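Local coordinates for universal stress protein MJ0577 (PDB 1MJH), which binds ATP and one manganese ion per subunit as a homodimer of the universal stress protein A family, at residues Ile37-Ile42 / Glu110-Ile115; Met126-Lys131 / Val156-Asn161; Glu119-Ile124 / Ser150-Leu155. One frame throughout, in Å; residues are numbered along the deposited sequence.

Contact 1: Ile37-Ile42 / Glu110-Ile115. With ATP (adenosine-5'-triphosphate), chain F.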
# COMPACT_ATOMS: atom_id res chain seq x y z
N ILE B 37 7.06 0.34 14.80
CA ILE B 37 8.42 -0.06 14.65
C ILE B 37 9.10 0.98 13.73
O ILE B 37 8.70 1.02 12.58
CB ILE B 37 8.62 -1.47 14.06
CG1 ILE B 37 7.78 -2.51 14.77
CG2 ILE B 37 10.11 -1.84 14.09
CD1 ILE B 37 7.83 -2.51 16.30
N LEU B 38 9.97 1.83 14.31
CA LEU B 38 10.55 2.89 13.47
C LEU B 38 11.91 2.47 13.03
O LEU B 38 12.80 2.17 13.87
CB LEU B 38 10.58 4.17 14.36
CG LEU B 38 11.44 5.29 13.77
CD1 LEU B 38 10.71 5.91 12.55
CD2 LEU B 38 11.62 6.43 14.79
N LEU B 39 12.08 2.29 11.72
CA LEU B 39 13.30 1.67 11.23
C LEU B 39 14.10 2.47 10.23
O LEU B 39 13.50 2.95 9.28
CB LEU B 39 12.84 0.33 10.56
CG LEU B 39 13.95 -0.39 9.80
CD1 LEU B 39 15.08 -0.87 10.72
CD2 LEU B 39 13.33 -1.64 9.12
N HIS B 40 15.41 2.63 10.43
CA HIS B 40 16.29 3.18 9.43
C HIS B 40 17.42 2.19 9.13
O HIS B 40 17.96 1.60 10.09
CB HIS B 40 16.89 4.57 9.84
CG HIS B 40 17.81 5.07 8.77
ND1 HIS B 40 19.17 5.20 8.83
CD2 HIS B 40 17.53 5.48 7.54
CE1 HIS B 40 19.65 5.68 7.68
NE2 HIS B 40 18.63 5.87 6.84
N VAL B 41 17.64 1.97 7.84
CA VAL B 41 18.71 1.05 7.42
C VAL B 41 19.84 1.88 6.86
O VAL B 41 19.76 2.54 5.82
CB VAL B 41 18.29 0.04 6.34
CG1 VAL B 41 19.42 -0.93 5.95
CG2 VAL B 41 17.12 -0.76 6.87
N ILE B 42 21.04 1.69 7.48
CA ILE B 42 22.25 2.20 6.84
C ILE B 42 22.70 1.28 5.71
O ILE B 42 22.99 0.10 5.97
CB ILE B 42 23.42 2.27 7.86
CG1 ILE B 42 22.96 3.05 9.07
CG2 ILE B 42 24.67 2.87 7.23
CD1 ILE B 42 22.43 4.43 8.80
N GLU B 110 16.06 -5.73 2.11
CA GLU B 110 16.12 -7.02 2.84
C GLU B 110 15.84 -6.87 4.31
O GLU B 110 15.12 -7.68 4.88
CB GLU B 110 17.50 -7.67 2.60
CG GLU B 110 17.74 -8.03 1.15
CD GLU B 110 18.93 -8.92 0.86
OE1 GLU B 110 19.80 -9.11 1.73
OE2 GLU B 110 19.04 -9.46 -0.27
N GLU B 111 16.36 -5.80 4.95
CA GLU B 111 16.10 -5.60 6.35
C GLU B 111 14.67 -5.23 6.63
O GLU B 111 14.10 -5.59 7.68
CB GLU B 111 17.05 -4.52 6.95
CG GLU B 111 18.52 -4.95 6.90
CD GLU B 111 18.79 -5.99 7.98
OE1 GLU B 111 18.05 -6.14 8.95
OE2 GLU B 111 19.83 -6.65 7.77
N ILE B 112 14.03 -4.43 5.73
CA ILE B 112 12.62 -4.09 5.97
C ILE B 112 11.76 -5.34 5.96
O ILE B 112 10.91 -5.54 6.81
CB ILE B 112 12.16 -3.07 4.92
CG1 ILE B 112 12.96 -1.77 5.11
CG2 ILE B 112 10.64 -2.82 5.00
CD1 ILE B 112 12.78 -0.79 3.91
N VAL B 113 12.05 -6.22 4.96
CA VAL B 113 11.26 -7.46 4.87
C VAL B 113 11.49 -8.35 6.10
O VAL B 113 10.54 -8.88 6.66
CB VAL B 113 11.63 -8.20 3.58
CG1 VAL B 113 11.00 -9.60 3.53
CG2 VAL B 113 11.11 -7.39 2.37
N LYS B 114 12.74 -8.47 6.50
CA LYS B 114 13.08 -9.34 7.64
C LYS B 114 12.46 -8.86 8.94
O LYS B 114 11.89 -9.61 9.75
CB LYS B 114 14.61 -9.43 7.73
CG LYS B 114 15.14 -9.96 9.03
CD LYS B 114 16.67 -10.08 8.97
CE LYS B 114 17.20 -9.93 10.40
NZ LYS B 114 18.69 -9.93 10.45
N ILE B 115 12.58 -7.54 9.19
CA ILE B 115 12.09 -6.95 10.42
C ILE B 115 10.59 -6.89 10.43
O ILE B 115 9.95 -7.14 11.45
CB ILE B 115 12.78 -5.58 10.65
CG1 ILE B 115 14.25 -5.81 11.05
CG2 ILE B 115 12.02 -4.84 11.76
CD1 ILE B 115 15.07 -4.53 11.08
PG ATP F . 16.24 4.21 -5.33
O1G ATP F . 15.75 2.98 -6.00
O2G ATP F . 16.76 3.87 -4.05
O3G ATP F . 17.23 4.95 -6.14
PB ATP F . 14.31 6.15 -4.21
O1B ATP F . 13.68 7.28 -4.91
O2B ATP F . 15.33 6.63 -3.28
O3B ATP F . 14.89 5.13 -5.26
PA ATP F . 13.18 4.17 -2.29
O1A ATP F . 12.64 2.98 -2.90
O2A ATP F . 14.46 4.08 -1.68
O3A ATP F . 13.17 5.34 -3.45
O5' ATP F . 12.29 4.90 -1.21
C5' ATP F . 10.97 4.35 -0.98
C4' ATP F . 10.72 4.28 0.52
O4' ATP F . 11.57 3.18 1.05
C3' ATP F . 11.12 5.48 1.36
O3' ATP F . 10.15 6.53 1.33
C2' ATP F . 11.27 4.81 2.74
O2' ATP F . 9.97 4.62 3.32
C1' ATP F . 11.93 3.46 2.35
N9 ATP F . 13.38 3.46 2.48
C8 ATP F . 14.33 3.67 1.53
N7 ATP F . 15.56 3.52 1.96
C5 ATP F . 15.43 3.25 3.24
C6 ATP F . 16.39 3.00 4.21
N6 ATP F . 17.69 3.04 3.91
N1 ATP F . 15.95 2.74 5.44
C2 ATP F . 14.61 2.69 5.73
N3 ATP F . 13.61 2.90 4.86
C4 ATP F . 14.13 3.21 3.65

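Contact 2: Met126-Lys131 / Val156-Asn161. With ATP (adenosine-5'-triphosphate), chain F.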
# COMPACT_ATOMS: atom_id res chain seq x y z
N MET B 126 5.05 3.15 3.89
CA MET B 126 6.35 3.66 3.36
C MET B 126 6.10 4.60 2.20
O MET B 126 5.00 4.57 1.63
CB MET B 126 7.33 2.47 3.01
CG MET B 126 6.82 1.63 1.79
SD MET B 126 7.66 -0.07 1.65
CE MET B 126 9.36 0.56 1.55
N GLY B 127 7.16 5.35 1.81
CA GLY B 127 6.95 6.22 0.64
C GLY B 127 7.11 5.43 -0.65
O GLY B 127 7.69 4.34 -0.70
N SER B 128 6.60 6.03 -1.76
CA SER B 128 6.84 5.46 -3.08
C SER B 128 8.27 5.71 -3.57
O SER B 128 8.80 4.97 -4.41
CB SER B 128 5.88 6.05 -4.11
OG SER B 128 6.10 7.46 -4.21
N HIS B 129 8.89 6.80 -3.08
CA HIS B 129 10.23 7.23 -3.49
C HIS B 129 10.97 7.72 -2.25
O HIS B 129 10.42 7.68 -1.16
CB HIS B 129 10.16 8.41 -4.51
CG HIS B 129 9.49 8.05 -5.81
ND1 HIS B 129 8.14 7.84 -5.99
CD2 HIS B 129 10.06 7.86 -7.04
CE1 HIS B 129 7.91 7.53 -7.25
NE2 HIS B 129 9.08 7.53 -7.93
N GLY B 130 12.24 8.05 -2.45
CA GLY B 130 13.12 8.25 -1.31
C GLY B 130 14.17 9.30 -1.61
O GLY B 130 13.78 10.32 -2.17
N LYS B 131 15.39 9.03 -1.17
CA LYS B 131 16.42 10.10 -1.36
C LYS B 131 16.81 10.27 -2.82
O LYS B 131 17.22 11.40 -3.15
CB LYS B 131 17.63 9.75 -0.50
CG LYS B 131 17.49 9.85 1.01
CD LYS B 131 17.36 11.34 1.41
CE LYS B 131 17.60 11.52 2.89
NZ LYS B 131 17.81 12.97 3.20
N VAL B 156 1.59 2.32 0.23
CA VAL B 156 2.55 3.08 -0.53
C VAL B 156 2.04 4.53 -0.66
O VAL B 156 0.99 4.76 -1.21
CB VAL B 156 2.71 2.54 -1.96
CG1 VAL B 156 3.77 3.39 -2.68
CG2 VAL B 156 3.10 1.04 -2.00
N VAL B 157 2.76 5.46 -0.02
CA VAL B 157 2.36 6.86 -0.02
C VAL B 157 3.15 7.57 -1.12
O VAL B 157 4.39 7.51 -1.09
CB VAL B 157 2.70 7.48 1.33
CG1 VAL B 157 2.32 8.98 1.38
CG2 VAL B 157 1.90 6.81 2.47
N LYS B 158 2.46 8.24 -2.03
CA LYS B 158 3.22 8.74 -3.21
C LYS B 158 3.95 10.04 -2.92
O LYS B 158 3.61 10.85 -2.04
CB LYS B 158 2.25 9.04 -4.39
CG LYS B 158 1.39 7.82 -4.77
CD LYS B 158 2.19 6.65 -5.24
CE LYS B 158 3.28 6.85 -6.31
NZ LYS B 158 2.66 7.27 -7.64
N ARG B 159 4.97 10.26 -3.74
CA ARG B 159 5.77 11.50 -3.63
C ARG B 159 4.94 12.71 -4.03
O ARG B 159 3.87 12.59 -4.56
CB ARG B 159 6.97 11.38 -4.59
CG ARG B 159 6.51 11.19 -6.05
CD ARG B 159 7.73 11.12 -6.99
NE ARG B 159 7.30 10.84 -8.38
CZ ARG B 159 8.19 10.57 -9.36
NH1 ARG B 159 9.50 10.50 -9.11
NH2 ARG B 159 7.79 10.31 -10.60
N LYS B 160 5.49 13.90 -3.69
CA LYS B 160 4.75 15.12 -4.11
C LYS B 160 4.53 15.13 -5.61
O LYS B 160 5.33 14.65 -6.39
CB LYS B 160 5.59 16.35 -3.71
CG LYS B 160 5.58 16.67 -2.24
CD LYS B 160 6.56 17.83 -1.96
CE LYS B 160 6.76 17.94 -0.45
NZ LYS B 160 5.46 17.97 0.28
N ASN B 161 3.46 15.84 -6.02
CA ASN B 161 3.12 15.98 -7.43
C ASN B 161 4.06 17.04 -8.05
O ASN B 161 4.47 17.98 -7.36
CB ASN B 161 1.68 16.45 -7.59
CG ASN B 161 0.65 15.50 -7.03
OD1 ASN B 161 -0.27 15.90 -6.30
ND2 ASN B 161 0.83 14.24 -7.40
PG ATP F . 16.24 4.21 -5.33
O1G ATP F . 15.75 2.98 -6.00
O2G ATP F . 16.76 3.87 -4.05
O3G ATP F . 17.23 4.95 -6.14
PB ATP F . 14.31 6.15 -4.21
O1B ATP F . 13.68 7.28 -4.91
O2B ATP F . 15.33 6.63 -3.28
O3B ATP F . 14.89 5.13 -5.26
PA ATP F . 13.18 4.17 -2.29
O1A ATP F . 12.64 2.98 -2.90
O2A ATP F . 14.46 4.08 -1.68
O3A ATP F . 13.17 5.34 -3.45
O5' ATP F . 12.29 4.90 -1.21
C5' ATP F . 10.97 4.35 -0.98
C4' ATP F . 10.72 4.28 0.52
O4' ATP F . 11.57 3.18 1.05
C3' ATP F . 11.12 5.48 1.36
O3' ATP F . 10.15 6.53 1.33
C2' ATP F . 11.27 4.81 2.74
O2' ATP F . 9.97 4.62 3.32
C1' ATP F . 11.93 3.46 2.35
N9 ATP F . 13.38 3.46 2.48
C8 ATP F . 14.33 3.67 1.53
N7 ATP F . 15.56 3.52 1.96
C5 ATP F . 15.43 3.25 3.24
C6 ATP F . 16.39 3.00 4.21
N6 ATP F . 17.69 3.04 3.91
N1 ATP F . 15.95 2.74 5.44
C2 ATP F . 14.61 2.69 5.73
N3 ATP F . 13.61 2.90 4.86
C4 ATP F . 14.13 3.21 3.65

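Contact 3: Glu119-Ile124 / Ser150-Leu155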
# COMPACT_ATOMS: atom_id res chain seq x y z
N GLU B 119 9.14 -8.76 13.76
CA GLU B 119 8.30 -8.02 14.70
C GLU B 119 6.82 -8.33 14.64
O GLU B 119 5.96 -7.85 15.38
CB GLU B 119 8.59 -6.49 14.54
CG GLU B 119 10.08 -6.15 14.76
CD GLU B 119 10.48 -6.10 16.24
OE1 GLU B 119 9.62 -6.10 17.12
OE2 GLU B 119 11.68 -6.04 16.51
N GLY B 120 6.33 -9.14 13.69
CA GLY B 120 4.93 -9.47 13.53
C GLY B 120 4.02 -8.27 13.26
O GLY B 120 2.93 -8.13 13.82
N VAL B 121 4.46 -7.40 12.34
CA VAL B 121 3.63 -6.21 12.10
C VAL B 121 2.37 -6.54 11.32
O VAL B 121 2.39 -7.52 10.58
CB VAL B 121 4.46 -5.09 11.45
CG1 VAL B 121 5.77 -4.87 12.20
CG2 VAL B 121 4.75 -5.34 9.98
N ASP B 122 1.38 -5.69 11.36
CA ASP B 122 0.12 -5.76 10.63
C ASP B 122 0.16 -4.99 9.28
O ASP B 122 -0.70 -5.26 8.44
CB ASP B 122 -0.98 -5.17 11.51
CG ASP B 122 -1.15 -5.98 12.81
OD1 ASP B 122 -1.53 -7.17 12.67
OD2 ASP B 122 -0.91 -5.48 13.94
N ILE B 123 1.16 -4.13 9.11
CA ILE B 123 1.17 -3.32 7.87
C ILE B 123 2.52 -2.62 7.82
O ILE B 123 3.11 -2.36 8.88
CB ILE B 123 0.01 -2.32 7.90
CG1 ILE B 123 0.03 -1.49 6.59
CG2 ILE B 123 0.06 -1.37 9.11
CD1 ILE B 123 -1.26 -0.66 6.46
N ILE B 124 3.02 -2.37 6.63
CA ILE B 124 4.20 -1.56 6.42
C ILE B 124 3.72 -0.26 5.76
O ILE B 124 3.00 -0.37 4.77
CB ILE B 124 5.17 -2.25 5.44
CG1 ILE B 124 5.52 -3.67 6.04
CG2 ILE B 124 6.43 -1.42 5.42
CD1 ILE B 124 6.46 -4.41 5.14
N SER B 150 7.83 -9.08 0.64
CA SER B 150 7.10 -9.26 1.88
C SER B 150 5.70 -9.79 1.69
O SER B 150 4.99 -9.41 0.73
CB SER B 150 7.04 -7.89 2.60
OG SER B 150 6.35 -8.02 3.85
N ASN B 151 5.17 -10.57 2.65
CA ASN B 151 3.77 -10.94 2.58
C ASN B 151 2.88 -10.06 3.43
O ASN B 151 1.67 -10.23 3.61
CB ASN B 151 3.60 -12.40 3.02
CG ASN B 151 4.02 -12.67 4.45
OD1 ASN B 151 4.22 -11.78 5.28
ND2 ASN B 151 4.16 -13.95 4.77
N LYS B 152 3.44 -8.89 3.88
CA LYS B 152 2.65 -7.99 4.69
C LYS B 152 1.91 -6.99 3.80
O LYS B 152 2.49 -6.68 2.75
CB LYS B 152 3.59 -7.14 5.58
CG LYS B 152 4.35 -8.00 6.64
CD LYS B 152 3.44 -8.73 7.60
CE LYS B 152 4.34 -9.49 8.63
NZ LYS B 152 3.39 -10.22 9.54
N PRO B 153 0.81 -6.43 4.26
CA PRO B 153 0.15 -5.34 3.53
C PRO B 153 1.10 -4.14 3.50
O PRO B 153 1.78 -3.88 4.52
CB PRO B 153 -1.10 -5.02 4.36
CG PRO B 153 -1.32 -6.23 5.25
CD PRO B 153 0.06 -6.76 5.46
N VAL B 154 1.21 -3.50 2.32
CA VAL B 154 2.07 -2.31 2.21
C VAL B 154 1.26 -1.10 1.74
O VAL B 154 0.64 -1.15 0.67
CB VAL B 154 3.16 -2.57 1.17
CG1 VAL B 154 4.09 -1.32 1.07
CG2 VAL B 154 4.09 -3.73 1.56
N LEU B 155 1.24 -0.08 2.59
CA LEU B 155 0.62 1.22 2.19
C LEU B 155 1.72 2.02 1.52
O LEU B 155 2.65 2.43 2.19
CB LEU B 155 0.00 1.92 3.40
CG LEU B 155 -0.53 3.36 3.09
CD1 LEU B 155 -1.57 3.32 1.98
CD2 LEU B 155 -1.19 3.95 4.37

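Contact 1: Ile37-Ile42 / Glu110-Ile115
L39 and I115 meet tip to tip in the dense part of this strand-on-helix contact, L39 CD1 lying 3.7 Å from I115 CD1. With its CG anti to the backbone N (chi1 172°), L39 spreads both methyls toward helix 108-118: CD1 goes to I115, while CD2 lies between I115 CD1 and I112 CG1, 4.0 Å from the latter. Two residues further along the strand, V41 CG2 touches E111 CB at 3.8 Å, the side chains crossing at about a right angle. Strand 35-43 and helix 108-118 run roughly antiparallel, their local axes 147° apart and 9.3 Å at closest approach, the usual packing of a helix on a parallel sheet in this α/β fold of the HUP clan. No hydrogen bond joins the segments; the backbone of V41 bonds to the nucleotide instead. V41 N donates to ATP N1 at 3.0 Å and ATP N6 donates to V41 O at 2.9 Å, nearly straight at 174°, so this backbone reads the adenine edge. I112 lays a methyl against the base, its CD1 3.9 Å from ATP N3, and its side chain packs on L9 and P11 of strand 7-11. The looser side is at E111: beyond CB its chain bends at chi2, and the carboxylate turns out from the strand, on the same side of the helix as the exposed E110 and K114.

Contact 2: Met126-Lys131 / Val156-Asn161
H129 and R159 stack face to face: the guanidinium lies flat on the imidazole, centres 3.9 Å apart and planes only 12° from parallel. R159 CD sits over the same face, 3.6 Å from the ring centroid, a CH-pi contact reached by a side chain extended from CG to NE. H129 NE2 and R159 NH1 come close in this stack but are not hydrogen-bonded to each other.

Next to the stack, S128 OG lies at the ring edge, in plane, 2.7 Å from H129 ND1, and takes a weak bond from R159 N. Its chi1 of 62° sets OG between the backbone N and the carbonyl carbon, where it can meet both. K158 CE presses on S128 CB, tighter than usual van der Waals contact, as the lysine chain folds back at chi2, chi3 and chi4; its NZ goes on to S150 O and I147 O of the second subunit. Backbone pairing holds the two strand ends together: V157 N donates to M126 O at 2.9 Å, and S128 N to V157 O at 2.7 Å, the latter donor tilted 34° from the carbonyl plane.

On the nucleotide side, G127 N donates to ATP O2', ATP O3' donates to H129 O at 2.8 Å, and G130 N gives a weak bond to ATP O1B.

Farther out, I137 O holds H129 NE2, while N133 OD1 and L134 O hold R159 NH1, fixing how both flat groups are turned. Strand 123-127 runs straight into the nucleotide-binding loop that begins at G127, with strand 154-157 flanking it; G127, G130 and the pair G140-S141 fit the G-2X-G-9X-G(S/T) motif of ATP-binding universal stress proteins.

Contact 3: Glu119-Ile124 / Ser150-Leu155
Backbone hydrogen bonds join I124 to both sides of V154: I124 N donates to P153 O at 2.9 Å and L155 N to I124 O at 2.8 Å, opening the parallel pairing of strands 123-127 and 154-157, which helix 141-149 connects in a beta-alpha-beta unit. Two CA-H...O contacts accompany them, I123 CA to P153 O and V154 CA to I124 O.

One side-chain bond crosses: K152 NZ donates to V121 O at 3.1 Å, in the carbonyl plane; after a bend at chi2 (-60°) the chain runs straight to its amino group. S150 OG accepts from K152 N, an ST turn.

Van der Waals contacts fill the rest. I124 CD1 reaches S150 OG at 3.8 Å and K152 CB at 4.0 Å, its side chain crossing that of K152 at about a right angle. I123 lies alongside L155, pointing the same way, and its CG1 packs against P153 CB. P153 CG rests 3.4 Å from D122 O.

G120 ends helix 108-118 in a Schellman motif, leading into strand 123-127. A116 of that helix touches I124 and K152, V146 packs on I124 and V154, and an antiparallel ladder from V154 and L155 carries the sheet into the second subunit.

How the contacts relate
All three contacts are largely buried and reach the same parallel sheet. Contact 1 lies nearest the chain centre and is purely apolar between its segments, strand against helix. Contacts 2 and 3 share strands 123-127 and 154-157 within one beta-alpha-beta unit, 3 at their start and 2 at their end, and a probable hydrogen bond from M126 N to L155 O bridges them. Both also touch the second subunit, which contact 1 does not. The centres of contacts 1 and 2 are about 17 Å apart, the first serving the adenine, the second the ribose and phosphates; contact 3 stands back from ATP. I37 on V121 and V113 on S150 pack contact 1 against contact 3.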